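Local structure of inositol-3-phosphate synthase (Caenorhabditis elegans, 1VKO) at residues R371-S376 and L482-V487; A249-Y254 and K362-A367; P30-E35 and L39-T44. The protein is an enzyme of the inositol-phosphate synthase family, built round a Rossmann-type domain, that binds nicotinamide-adenine-dinucleotide and pyrophosphate, with potassium also present in this structure. One frame throughout, in Å; residues are numbered along the deposited sequence.

Interaction 1: R371-S376 and L482-V487; sequences RSKEIS and LLKAPV. With POP (pyrophosphate 2-), chain H; NAD (nicotinamide-adenine-dinucleotide), chain G.
S376 and A485 bring the two backbones closest, their CA atoms 5.1 Å apart where helix 367-378 passes the irregular loop 482-487. No hydrogen bond joins the segments directly. Direct packing is slight: CB of S376 lies 3.6 Å from CB of A485, and the CD methylene of K484 lies against OG of S376, whose hydroxyl is hydrogen-bonded to D324. Most of the chemistry passes instead through the bound ligands, where two lysines converge. K373 leaves the helix with CG anti to its N (chi1 -174°), then folds at chi2 and chi3, which carries NZ across to the nicotinamide riboside. There NZ bonds to O2D of NAD at 2.8 Å and to O5 of pyrophosphate at 3.1 Å, and it makes a salt bridge with D324. K484 runs nearly straight until a turn at chi4 (72°) points its NZ at the pyrophosphate. NZ of K484 grips O5 of pyrophosphate at 2.6 Å and the bridging atom O of pyrophosphate at 2.9 Å, with a further bond to the carbonyl of F325. The two NZ atoms stand 4.3 Å apart and share O5 as acceptor. Two lysines from segments far apart in sequence thus converge on one anion, while D324 contacts the helix lysine and serine and probably helps to balance the charge beside the cofactor.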
# COMPACT_ATOMS: atom_id res chain seq x y z
N ARG A 371 1.82 -26.99 -0.07
CA ARG A 371 1.21 -27.44 1.20
C ARG A 371 2.19 -27.39 2.39
O ARG A 371 1.86 -26.76 3.41
CB ARG A 371 0.55 -28.83 1.11
CG ARG A 371 -0.99 -28.83 1.11
CD ARG A 371 -1.68 -28.87 2.51
NE ARG A 371 -2.41 -27.63 2.81
CZ ARG A 371 -3.13 -27.40 3.92
NH1 ARG A 371 -3.24 -28.31 4.89
NH2 ARG A 371 -3.74 -26.22 4.07
N SER A 372 3.37 -28.04 2.27
CA SER A 372 4.40 -28.00 3.33
C SER A 372 4.43 -26.57 3.92
O SER A 372 4.23 -26.37 5.13
CB SER A 372 5.81 -28.34 2.79
OG SER A 372 6.01 -29.72 2.48
N LYS A 373 4.67 -25.59 3.04
CA LYS A 373 4.82 -24.17 3.41
C LYS A 373 3.54 -23.44 3.89
O LYS A 373 3.57 -22.73 4.91
CB LYS A 373 5.46 -23.40 2.25
CG LYS A 373 5.80 -21.97 2.59
CD LYS A 373 7.09 -21.84 3.42
CE LYS A 373 8.33 -22.19 2.59
NZ LYS A 373 9.48 -22.26 3.53
N GLU A 374 2.43 -23.58 3.14
CA GLU A 374 1.10 -23.08 3.57
C GLU A 374 0.76 -23.39 5.04
O GLU A 374 0.36 -22.49 5.77
CB GLU A 374 -0.01 -23.61 2.67
CG GLU A 374 -1.42 -23.08 2.99
CD GLU A 374 -2.45 -23.58 2.00
OE1 GLU A 374 -2.42 -24.80 1.70
OE2 GLU A 374 -3.28 -22.76 1.50
N ILE A 375 0.89 -24.66 5.44
CA ILE A 375 0.61 -25.09 6.83
C ILE A 375 1.41 -24.30 7.87
O ILE A 375 0.84 -23.83 8.86
CB ILE A 375 0.83 -26.63 7.02
CG1 ILE A 375 -0.12 -27.45 6.12
CG2 ILE A 375 0.68 -27.03 8.54
CD1 ILE A 375 -0.00 -28.97 6.28
N SER A 376 2.73 -24.17 7.64
CA SER A 376 3.67 -23.52 8.59
C SER A 376 3.51 -22.00 8.66
O SER A 376 3.72 -21.41 9.72
CB SER A 376 5.13 -23.88 8.25
OG SER A 376 5.52 -23.24 7.06
N LEU A 482 13.43 -18.29 15.64
CA LEU A 482 13.98 -18.37 14.31
C LEU A 482 13.10 -19.17 13.35
O LEU A 482 13.38 -19.24 12.15
CB LEU A 482 15.41 -18.96 14.34
CG LEU A 482 16.58 -18.13 14.90
CD1 LEU A 482 16.29 -16.66 14.83
CD2 LEU A 482 16.92 -18.51 16.31
N LEU A 483 12.03 -19.78 13.87
CA LEU A 483 11.31 -20.81 13.11
C LEU A 483 9.81 -20.57 13.08
O LEU A 483 9.25 -20.10 14.07
CB LEU A 483 11.64 -22.19 13.68
CG LEU A 483 13.11 -22.65 13.59
CD1 LEU A 483 13.33 -23.84 14.50
CD2 LEU A 483 13.60 -22.93 12.13
N LYS A 484 9.18 -20.94 11.95
CA LYS A 484 7.79 -20.64 11.68
C LYS A 484 6.87 -21.59 12.36
O LYS A 484 5.81 -21.19 12.85
CB LYS A 484 7.47 -20.79 10.21
CG LYS A 484 7.64 -19.55 9.42
CD LYS A 484 6.87 -19.70 8.11
CE LYS A 484 7.51 -18.81 7.07
NZ LYS A 484 8.84 -19.33 6.60
N ALA A 485 7.30 -22.86 12.35
CA ALA A 485 6.50 -24.00 12.76
C ALA A 485 7.30 -24.82 13.74
O ALA A 485 7.78 -25.93 13.45
CB ALA A 485 6.11 -24.83 11.56
N PRO A 486 7.44 -24.27 14.94
CA PRO A 486 8.38 -24.85 15.90
C PRO A 486 7.92 -26.24 16.38
O PRO A 486 6.73 -26.48 16.68
CB PRO A 486 8.47 -23.80 17.02
CG PRO A 486 7.38 -22.79 16.75
CD PRO A 486 6.71 -23.11 15.48
N VAL A 487 8.88 -27.16 16.35
CA VAL A 487 8.76 -28.47 16.89
C VAL A 487 9.21 -28.34 18.36
O VAL A 487 10.20 -27.65 18.68
CB VAL A 487 9.65 -29.44 16.08
CG1 VAL A 487 9.59 -30.89 16.63
CG2 VAL A 487 9.24 -29.43 14.61
P1 POP H . 8.38 -15.59 5.66
O1 POP H . 8.92 -15.19 7.03
O2 POP H . 8.62 -14.47 4.67
O3 POP H . 6.88 -15.83 5.76
O POP H . 9.18 -16.91 5.13
P2 POP H . 8.97 -17.68 3.72
O4 POP H . 10.07 -17.24 2.76
O5 POP H . 9.02 -19.18 3.98
O6 POP H . 7.65 -17.41 2.99
PA NAD G . 17.31 -22.71 -3.45
O1A NAD G . 16.68 -23.41 -4.56
O2A NAD G . 18.09 -21.58 -3.98
O5B NAD G . 18.17 -23.78 -2.65
C5B NAD G . 17.87 -25.14 -2.74
C4B NAD G . 19.16 -25.86 -3.08
O4B NAD G . 19.09 -27.17 -2.55
C3B NAD G . 19.37 -26.01 -4.56
O3B NAD G . 20.78 -25.89 -4.73
C2B NAD G . 19.03 -27.43 -4.89
O2B NAD G . 20.06 -27.85 -5.78
C1B NAD G . 19.26 -28.13 -3.55
N9A NAD G . 18.56 -29.40 -3.25
C8A NAD G . 17.30 -29.81 -3.56
N7A NAD G . 17.12 -31.06 -3.09
C5A NAD G . 18.24 -31.49 -2.47
C6A NAD G . 18.62 -32.70 -1.85
N6A NAD G . 17.83 -33.78 -1.79
N1A NAD G . 19.89 -32.80 -1.34
C2A NAD G . 20.78 -31.78 -1.46
N3A NAD G . 20.40 -30.64 -2.10
C4A NAD G . 19.16 -30.47 -2.60
O3 NAD G . 16.22 -22.22 -2.35
PN NAD G . 16.68 -21.30 -1.13
O1N NAD G . 18.13 -21.56 -0.91
O2N NAD G . 16.23 -19.94 -1.42
O5D NAD G . 15.97 -21.92 0.19
C5D NAD G . 16.01 -23.32 0.45
C4D NAD G . 14.90 -23.82 1.39
O4D NAD G . 14.80 -22.98 2.52
C3D NAD G . 13.51 -23.86 0.75
O3D NAD G . 12.86 -25.03 1.18
C2D NAD G . 12.78 -22.73 1.43
O2D NAD G . 11.38 -22.93 1.59
C1D NAD G . 13.43 -22.74 2.79
N1N NAD G . 13.11 -21.45 3.38
C2N NAD G . 13.55 -20.30 2.80
C3N NAD G . 13.20 -19.09 3.36
C7N NAD G . 14.00 -17.92 2.93
O7N NAD G . 14.94 -18.18 1.90
N7N NAD G . 13.83 -16.73 3.52
C4N NAD G . 12.42 -19.03 4.54
C5N NAD G . 11.97 -20.21 5.10
C6N NAD G . 12.32 -21.43 4.51

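Interaction 2: A249-Y254 and K362-A367; sequences ANTERY and KNLSEA. With NAD (nicotinamide-adenine-dinucleotide), chain G.
At the NAD site, N250 and T251, in the loop after strand 242-247 of the Rossmann-type parallel sheet, meet N363 and L364 at the end of helix 359-363, which follows a strand of the mixed sheet. One hydrogen bond ties the two: ND2 of N363 donates to the backbone O of T251 at 2.9 Å. It arrives on a carbonyl lone pair, with an N-H...O angle of 150°, and the acceptor lies in the plane of the N363 amide. The torsion that sets CG of N363 anti to its N (chi1 -164°) aims the group across at the loop, and its other end, OD1, is held by the backbone N of A204, which fixes the rotation of the amide. N250 packs against the same side chain in a slanting, reciprocal fashion. ND2 of N363 sits 3.4 Å from CB of N250, ND2 of N250 sits 3.4 Å from CB of N363, and the two amide planes are turned 54° apart. L364 adds a methyl, with CD2 3.8 Å from OG1 of T251, the two side chains crossing at about a right angle.

On the cofactor side, OG1 of T251 and O3D of NAD share a hydrogen bond of 2.6 Å, in which either may donate; O3D of NAD donates to O of A249 at 3.1 Å. N250 reaches the adenosine half: its ND2 gives a weak bond to O1A of the diphosphate, while OD1 comes within 3.1 Å of C8A of the adenine. N363 thereby acts as a second-shell residue. A dinucleotide held by the loop at the C-terminal end of a parallel strand is characteristic of the Rossmann fold; here a residue from outside that sheet, N363, backs the loop.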
# COMPACT_ATOMS: atom_id res chain seq x y z
N ALA A 249 17.87 -27.13 1.71
CA ALA A 249 17.55 -27.54 0.34
C ALA A 249 16.04 -27.39 0.04
O ALA A 249 15.28 -26.92 0.86
CB ALA A 249 18.00 -29.00 0.14
N ASN A 250 15.59 -27.77 -1.15
CA ASN A 250 14.22 -27.52 -1.53
C ASN A 250 13.23 -28.20 -0.63
O ASN A 250 13.48 -29.28 -0.08
CB ASN A 250 13.95 -27.86 -2.99
CG ASN A 250 14.68 -26.92 -3.93
OD1 ASN A 250 15.78 -27.24 -4.40
ND2 ASN A 250 14.13 -25.69 -4.11
N THR A 251 12.12 -27.51 -0.42
CA THR A 251 11.02 -27.99 0.34
C THR A 251 10.62 -29.31 -0.29
O THR A 251 10.29 -29.35 -1.47
CB THR A 251 9.92 -26.94 0.18
OG1 THR A 251 10.34 -25.79 0.89
CG2 THR A 251 8.64 -27.36 0.90
N GLU A 252 10.69 -30.38 0.50
CA GLU A 252 10.10 -31.69 0.15
C GLU A 252 8.61 -31.66 0.49
O GLU A 252 8.17 -30.81 1.25
CB GLU A 252 10.72 -32.83 0.99
CG GLU A 252 12.24 -32.92 0.89
CD GLU A 252 12.86 -34.09 1.64
OE1 GLU A 252 12.52 -34.39 2.82
OE2 GLU A 252 13.73 -34.72 1.03
N ARG A 253 7.83 -32.59 -0.06
CA ARG A 253 6.49 -32.85 0.49
C ARG A 253 6.60 -33.58 1.83
O ARG A 253 7.68 -34.02 2.26
CB ARG A 253 5.63 -33.69 -0.47
CG ARG A 253 6.23 -35.06 -0.78
CD ARG A 253 5.31 -36.00 -1.50
NE ARG A 253 5.94 -37.28 -1.83
CZ ARG A 253 5.94 -38.38 -1.06
NH1 ARG A 253 5.34 -38.38 0.15
NH2 ARG A 253 6.55 -39.49 -1.49
N TYR A 254 5.46 -33.68 2.51
CA TYR A 254 5.30 -34.42 3.74
C TYR A 254 5.36 -35.91 3.44
O TYR A 254 4.86 -36.36 2.43
CB TYR A 254 3.93 -34.08 4.31
CG TYR A 254 3.91 -32.91 5.27
CD1 TYR A 254 4.52 -31.71 4.95
CD2 TYR A 254 3.30 -33.02 6.52
CE1 TYR A 254 4.54 -30.66 5.83
CE2 TYR A 254 3.29 -31.96 7.40
CZ TYR A 254 3.90 -30.77 7.04
OH TYR A 254 3.91 -29.69 7.91
N LYS A 362 10.09 -21.37 -7.62
CA LYS A 362 9.91 -22.34 -8.71
C LYS A 362 9.60 -23.75 -8.17
O LYS A 362 8.82 -24.52 -8.79
CB LYS A 362 11.16 -22.34 -9.60
CG LYS A 362 11.12 -23.23 -10.84
CD LYS A 362 12.54 -23.30 -11.45
CE LYS A 362 12.81 -24.60 -12.19
NZ LYS A 362 12.86 -24.42 -13.69
N ASN A 363 10.18 -24.08 -7.01
CA ASN A 363 9.87 -25.32 -6.29
C ASN A 363 8.47 -25.32 -5.64
O ASN A 363 7.75 -26.33 -5.68
CB ASN A 363 10.94 -25.62 -5.22
CG ASN A 363 10.86 -27.07 -4.71
OD1 ASN A 363 10.96 -28.02 -5.51
ND2 ASN A 363 10.68 -27.23 -3.40
N LEU A 364 8.10 -24.20 -5.03
CA LEU A 364 6.78 -24.02 -4.43
C LEU A 364 5.69 -23.71 -5.47
O LEU A 364 4.56 -23.38 -5.08
CB LEU A 364 6.83 -22.95 -3.32
CG LEU A 364 7.98 -23.11 -2.31
CD1 LEU A 364 8.35 -21.77 -1.67
CD2 LEU A 364 7.65 -24.19 -1.25
N SER A 365 6.03 -23.81 -6.77
CA SER A 365 5.05 -23.79 -7.90
C SER A 365 4.16 -25.00 -7.76
O SER A 365 2.99 -24.95 -8.14
CB SER A 365 5.71 -23.93 -9.29
OG SER A 365 6.45 -22.80 -9.70
N GLU A 366 4.74 -26.10 -7.26
CA GLU A 366 4.03 -27.40 -7.22
C GLU A 366 3.28 -27.65 -5.91
O GLU A 366 3.70 -27.17 -4.84
CB GLU A 366 4.93 -28.56 -7.67
CG GLU A 366 5.30 -28.46 -9.14
CD GLU A 366 5.92 -29.73 -9.72
OE1 GLU A 366 5.85 -30.81 -9.09
OE2 GLU A 366 6.51 -29.63 -10.82
N ALA A 367 2.14 -28.35 -6.01
CA ALA A 367 1.10 -28.30 -4.97
C ALA A 367 1.51 -28.91 -3.61
O ALA A 367 1.35 -28.26 -2.58
CB ALA A 367 -0.26 -28.86 -5.48
PA NAD G . 17.31 -22.71 -3.45
O1A NAD G . 16.68 -23.41 -4.56
O2A NAD G . 18.09 -21.58 -3.98
O5B NAD G . 18.17 -23.78 -2.65
C5B NAD G . 17.87 -25.14 -2.74
C4B NAD G . 19.16 -25.86 -3.08
O4B NAD G . 19.09 -27.17 -2.55
C3B NAD G . 19.37 -26.01 -4.56
O3B NAD G . 20.78 -25.89 -4.73
C2B NAD G . 19.03 -27.43 -4.89
O2B NAD G . 20.06 -27.85 -5.78
C1B NAD G . 19.26 -28.13 -3.55
N9A NAD G . 18.56 -29.40 -3.25
C8A NAD G . 17.30 -29.81 -3.56
N7A NAD G . 17.12 -31.06 -3.09
C5A NAD G . 18.24 -31.49 -2.47
C6A NAD G . 18.62 -32.70 -1.85
N6A NAD G . 17.83 -33.78 -1.79
N1A NAD G . 19.89 -32.80 -1.34
C2A NAD G . 20.78 -31.78 -1.46
N3A NAD G . 20.40 -30.64 -2.10
C4A NAD G . 19.16 -30.47 -2.60
O3 NAD G . 16.22 -22.22 -2.35
PN NAD G . 16.68 -21.30 -1.13
O1N NAD G . 18.13 -21.56 -0.91
O2N NAD G . 16.23 -19.94 -1.42
O5D NAD G . 15.97 -21.92 0.19
C5D NAD G . 16.01 -23.32 0.45
C4D NAD G . 14.90 -23.82 1.39
O4D NAD G . 14.80 -22.98 2.52
C3D NAD G . 13.51 -23.86 0.75
O3D NAD G . 12.86 -25.03 1.18
C2D NAD G . 12.78 -22.73 1.43
O2D NAD G . 11.38 -22.93 1.59
C1D NAD G . 13.43 -22.74 2.79
N1N NAD G . 13.11 -21.45 3.38
C2N NAD G . 13.55 -20.30 2.80
C3N NAD G . 13.20 -19.09 3.36
C7N NAD G . 14.00 -17.92 2.93
O7N NAD G . 14.94 -18.18 1.90
N7N NAD G . 13.83 -16.73 3.52
C4N NAD G . 12.42 -19.03 4.54
C5N NAD G . 11.97 -20.21 5.10
C6N NAD G . 12.32 -21.43 4.51

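Interaction 3: P30-E35 and L39-T44; sequences PNVKLE and LESRFT
R42 reaches across to N31 at the end of the hairpin away from its turn, where strands 32-35 and 38-53 pair. Its CB lies 4.0 Å from the backbone O of N31; with CG anti to the backbone N the chain runs out extended to CD, and the bend at chi3 (26°) turns NE toward the asparagine. NE meets OD1 of N31 in a weak but straight bond of 3.3 Å. Beyond it, CZ and NH2 pass more loosely by the same oxygen. OD1 approaches at the edge of the guanidinium, in its plane, whereas the two flat groups are turned almost perpendicular to each other, 88° apart.

The backbones hold the pair together. N of R42 donates to O of N31 at 3.1 Å, and K33 and E40 form a hydrogen-bonded antiparallel pair, with K33 N to E40 O at 3.0 Å and E40 N to K33 O at 2.9 Å. The non-hydrogen-bonded pairs V32 with S41 and L34 with L39 flank it. CA of V32 also makes a CH...O contact of 3.1 Å with O of E40. On the face carrying V32, L34, L39 and S41, the CG1 methyl of V32 packs 3.8 Å from CD1 of L39, a diagonal apolar contact, while its CG2 lies near OG of S41, which is itself hydrogen-bonded to O of A511. K33 and E40 occupy the opposite face.

The strand axes run at 164°, nearly antiparallel. Strand 38-53 pairs on its other edge with strand 56-71, and F43 and T44 pack on D518 and K533 of the second subunit. The arrangement is a two-stranded beta hairpin whose first strand is, within this chain, an outer strand of an antiparallel sheet.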
# COMPACT_ATOMS: atom_id res chain seq x y z
N PRO A 30 26.98 -14.47 44.84
CA PRO A 30 27.21 -15.64 45.75
C PRO A 30 26.68 -16.94 45.17
O PRO A 30 26.94 -18.02 45.73
CB PRO A 30 26.41 -15.27 47.02
CG PRO A 30 25.42 -14.19 46.59
CD PRO A 30 26.02 -13.50 45.40
N ASN A 31 25.98 -16.83 44.04
CA ASN A 31 25.28 -17.95 43.39
C ASN A 31 25.93 -18.43 42.10
O ASN A 31 25.34 -19.20 41.35
CB ASN A 31 23.83 -17.54 43.16
CG ASN A 31 23.07 -17.44 44.45
OD1 ASN A 31 23.48 -18.04 45.42
ND2 ASN A 31 21.98 -16.71 44.47
N VAL A 32 27.16 -17.99 41.87
CA VAL A 32 27.89 -18.28 40.65
C VAL A 32 29.32 -18.65 41.02
O VAL A 32 29.94 -17.99 41.85
CB VAL A 32 27.90 -17.07 39.70
CG1 VAL A 32 28.88 -17.29 38.54
CG2 VAL A 32 26.52 -16.80 39.16
N LYS A 33 29.84 -19.70 40.38
CA LYS A 33 31.18 -20.16 40.67
C LYS A 33 31.85 -20.59 39.37
O LYS A 33 31.30 -21.43 38.65
CB LYS A 33 31.12 -21.31 41.71
CG LYS A 33 32.34 -22.21 41.79
CD LYS A 33 32.48 -22.85 43.18
CE LYS A 33 33.21 -24.20 43.11
NZ LYS A 33 33.63 -24.70 44.46
N LEU A 34 33.00 -20.00 39.06
CA LEU A 34 33.85 -20.55 38.00
C LEU A 34 34.77 -21.62 38.57
O LEU A 34 35.43 -21.43 39.61
CB LEU A 34 34.66 -19.46 37.28
CG LEU A 34 35.23 -19.77 35.88
CD1 LEU A 34 35.31 -18.51 35.06
CD2 LEU A 34 36.61 -20.46 35.88
N GLU A 35 34.79 -22.77 37.89
CA GLU A 35 35.79 -23.77 38.10
C GLU A 35 35.97 -24.55 36.82
O GLU A 35 35.00 -25.09 36.29
CB GLU A 35 35.40 -24.71 39.23
CG GLU A 35 36.57 -25.04 40.15
CD GLU A 35 36.30 -26.22 41.08
OE1 GLU A 35 35.24 -26.88 40.93
OE2 GLU A 35 37.16 -26.49 41.94
N LEU A 39 30.98 -22.51 34.09
CA LEU A 39 30.37 -21.58 35.03
C LEU A 39 29.11 -22.19 35.63
O LEU A 39 28.17 -22.53 34.92
CB LEU A 39 30.02 -20.28 34.30
CG LEU A 39 29.57 -19.09 35.15
CD1 LEU A 39 30.73 -18.16 35.39
CD2 LEU A 39 28.45 -18.35 34.46
N GLU A 40 29.11 -22.30 36.95
CA GLU A 40 27.94 -22.81 37.66
C GLU A 40 27.05 -21.68 38.13
O GLU A 40 27.53 -20.67 38.66
CB GLU A 40 28.33 -23.69 38.85
CG GLU A 40 27.21 -24.64 39.29
CD GLU A 40 26.99 -24.67 40.80
OE1 GLU A 40 27.98 -24.86 41.57
OE2 GLU A 40 25.81 -24.50 41.20
N SER A 41 25.75 -21.85 37.94
CA SER A 41 24.83 -20.75 38.11
C SER A 41 23.50 -21.21 38.66
O SER A 41 22.75 -21.93 38.00
CB SER A 41 24.64 -20.05 36.76
OG SER A 41 23.98 -18.82 36.92
N ARG A 42 23.20 -20.81 39.89
CA ARG A 42 21.95 -21.22 40.54
C ARG A 42 20.92 -20.16 40.26
O ARG A 42 21.15 -18.98 40.50
CB ARG A 42 22.16 -21.47 42.05
CG ARG A 42 20.92 -21.28 42.97
CD ARG A 42 21.22 -21.46 44.48
NE ARG A 42 22.62 -21.18 44.85
CZ ARG A 42 23.60 -22.10 44.98
NH1 ARG A 42 23.35 -23.38 44.77
NH2 ARG A 42 24.83 -21.73 45.32
N PHE A 43 19.78 -20.59 39.71
CA PHE A 43 18.67 -19.71 39.37
C PHE A 43 17.41 -20.20 40.07
O PHE A 43 17.08 -21.37 39.99
CB PHE A 43 18.49 -19.71 37.85
CG PHE A 43 17.22 -19.05 37.37
CD1 PHE A 43 17.03 -17.67 37.53
CD2 PHE A 43 16.23 -19.80 36.76
CE1 PHE A 43 15.85 -17.06 37.08
CE2 PHE A 43 15.05 -19.21 36.33
CZ PHE A 43 14.87 -17.83 36.49
N THR A 44 16.73 -19.31 40.78
CA THR A 44 15.46 -19.63 41.44
C THR A 44 14.31 -19.27 40.51
O THR A 44 14.05 -18.10 40.26
CB THR A 44 15.38 -18.87 42.78
OG1 THR A 44 16.30 -19.46 43.73
CG2 THR A 44 14.01 -19.04 43.43

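In the fold
Interactions 1 and 2 are buried and both touch NAD; interaction 3 lies at the surface, its centre about 37 Å from that of interaction 1 and 47 Å from that of interaction 2. The first two are physically continuous: helices 359-363 and 367-378 are successive in the chain, and S372 of interaction 1 probably hydrogen-bonds through OG to O of E252 in interaction 2. Both reach the nicotinamide ribose, but interaction 1 does so through a lysine that also holds pyrophosphate, interaction 2 through a hydroxyl and a backbone carbonyl, with a weak amide bond to the diphosphate. Interaction 3 instead relies on local strand pairing between segments near in sequence.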